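Oligogalacturonate lyase (Vibrio parahaemolyticus RIMD 2210633, PDB 3C5M) probably cleaves short galacturonate oligomers derived from pectin by a lyase reaction, using a manganese ion bound within a seven-bladed beta-propeller. Local coordinates at residues A[6-11]-A[69-74]. Numbering follows the deposited sequence.
Sequences VITLNF and TQQAVQ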
# COMPACT_ATOMS: atom_id res chain seq x y z
N VAL A 6 -8.90 2.17 -25.53
CA VAL A 6 -9.72 1.24 -24.77
C VAL A 6 -9.35 -0.19 -25.10
O VAL A 6 -9.02 -0.50 -26.24
CB VAL A 6 -11.19 1.45 -25.08
CG1 VAL A 6 -12.04 0.48 -24.28
CG2 VAL A 6 -11.58 2.88 -24.80
N ILE A 7 -9.40 -1.06 -24.10
CA ILE A 7 -9.10 -2.47 -24.33
C ILE A 7 -10.18 -3.33 -23.71
O ILE A 7 -10.59 -3.11 -22.57
CB ILE A 7 -7.72 -2.87 -23.73
CG1 ILE A 7 -7.66 -2.48 -22.26
CG2 ILE A 7 -6.60 -2.21 -24.50
CD1 ILE A 7 -6.34 -2.84 -21.62
N THR A 8 -10.66 -4.30 -24.47
CA THR A 8 -11.70 -5.19 -23.97
C THR A 8 -11.05 -6.45 -23.39
O THR A 8 -10.29 -7.13 -24.07
CB THR A 8 -12.68 -5.54 -25.08
OG1 THR A 8 -13.32 -4.34 -25.54
CG2 THR A 8 -13.74 -6.50 -24.58
N LEU A 9 -11.34 -6.74 -22.12
CA LEU A 9 -10.75 -7.89 -21.43
C LEU A 9 -11.72 -9.05 -21.26
O LEU A 9 -12.93 -8.88 -21.38
CB LEU A 9 -10.24 -7.46 -20.05
CG LEU A 9 -9.30 -6.26 -20.00
CD1 LEU A 9 -8.99 -5.93 -18.55
CD2 LEU A 9 -8.03 -6.57 -20.77
N ASN A 10 -11.16 -10.22 -20.96
CA ASN A 10 -11.94 -11.44 -20.74
C ASN A 10 -11.80 -11.85 -19.28
O ASN A 10 -10.68 -12.00 -18.79
CB ASN A 10 -11.41 -12.57 -21.63
CG ASN A 10 -11.98 -12.51 -23.03
OD1 ASN A 10 -12.23 -11.43 -23.57
ND2 ASN A 10 -12.18 -13.68 -23.63
N PHE A 11 -12.91 -12.03 -18.59
CA PHE A 11 -12.83 -12.44 -17.19
C PHE A 11 -13.04 -13.94 -17.08
O PHE A 11 -14.09 -14.47 -17.46
CB PHE A 11 -13.88 -11.70 -16.35
CG PHE A 11 -13.61 -10.22 -16.19
CD1 PHE A 11 -14.56 -9.39 -15.61
CD2 PHE A 11 -12.40 -9.66 -16.61
CE1 PHE A 11 -14.33 -8.03 -15.46
CE2 PHE A 11 -12.16 -8.31 -16.46
CZ PHE A 11 -13.13 -7.49 -15.88
N THR A 69 -18.18 -3.84 -17.62
CA THR A 69 -18.12 -3.69 -19.06
C THR A 69 -16.93 -4.48 -19.59
O THR A 69 -16.85 -4.81 -20.78
CB THR A 69 -17.95 -2.21 -19.44
OG1 THR A 69 -19.14 -1.50 -19.10
CG2 THR A 69 -17.68 -2.04 -20.91
N GLN A 70 -16.02 -4.77 -18.68
CA GLN A 70 -14.82 -5.49 -18.99
C GLN A 70 -13.93 -4.71 -19.93
O GLN A 70 -13.08 -5.28 -20.59
CB GLN A 70 -15.15 -6.85 -19.58
CG GLN A 70 -15.82 -7.74 -18.55
CD GLN A 70 -15.91 -9.17 -18.99
OE1 GLN A 70 -16.32 -10.02 -18.22
NE2 GLN A 70 -15.53 -9.44 -20.23
N GLN A 71 -14.13 -3.39 -19.97
CA GLN A 71 -13.31 -2.52 -20.82
C GLN A 71 -12.44 -1.62 -19.95
O GLN A 71 -12.88 -1.10 -18.93
CB GLN A 71 -14.20 -1.67 -21.72
CG GLN A 71 -14.98 -2.51 -22.70
CD GLN A 71 -15.77 -1.68 -23.66
OE1 GLN A 71 -16.39 -0.69 -23.27
NE2 GLN A 71 -15.77 -2.08 -24.94
N ALA A 72 -11.19 -1.47 -20.36
CA ALA A 72 -10.25 -0.65 -19.62
C ALA A 72 -9.74 0.47 -20.50
O ALA A 72 -9.44 0.25 -21.68
CB ALA A 72 -9.09 -1.51 -19.14
N VAL A 73 -9.63 1.66 -19.94
CA VAL A 73 -9.14 2.79 -20.71
C VAL A 73 -7.74 3.15 -20.21
O VAL A 73 -7.46 3.08 -19.01
CB VAL A 73 -10.09 4.01 -20.58
CG1 VAL A 73 -10.39 4.30 -19.12
CG2 VAL A 73 -9.47 5.22 -21.24
N GLN A 74 -6.86 3.52 -21.13
CA GLN A 74 -5.51 3.89 -20.76
C GLN A 74 -5.54 5.29 -20.16
O GLN A 74 -5.97 6.25 -20.80
CB GLN A 74 -4.60 3.86 -21.99
CG GLN A 74 -3.14 3.56 -21.67
CD GLN A 74 -2.24 3.66 -22.90
OE1 GLN A 74 -2.59 3.20 -24.00
NE2 GLN A 74 -1.06 4.26 -22.72
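The Gln-70 side chain runs across one face of the Phe-11 ring and can be followed atom by atom. CB sits near the carbonyl oxygen of Leu-9. The next carbon, CG, meets one face of the Phe-11 ring in a CH-pi contact, 3.7 Å from the centroid and displaced toward the rim. With the chain extended beyond CG (chi2 -168°), it runs on past the ring in the opposite sense to the Phe-11 side chain, its amide plane turned 47° from that of the ring. OE1 ends up 3.2 Å from CD1 of Phe-11, while NE2 is 2.9 Å from the Leu-9 O. The Gln-70 backbone joins in as well: its O takes the N-H of Leu-9 almost head-on.

From Gln-71 onward, strand 71-74 pairs antiparallel with strand 6-8. Ile-7 and Ala-72 form the hydrogen-bonded pair, with N-H to O bonds in both directions, each lying in the acceptor's carbonyl plane. Ile-7 CG1, placed between the backbone N and carbonyl carbon (chi1 53°), comes 3.6 Å from Ala-72 CB. On the other face, Thr-8 and Gln-71 point the same way side by side, and Gln-71 NE2 gives Thr-8 OG1 a weak bond of 3.4 Å.

Ile-7 and Leu-9 also touch Phe-56 in a loop, and Leu-9 and Phe-11 touch Leu-65 of strand 61-66, the next strand of the sheet. Strand 6-8 thus adds an outermost strand beside 71-74, an N-terminal addition on the rim of one blade of the seven-bladed beta-propeller, away from the manganese site.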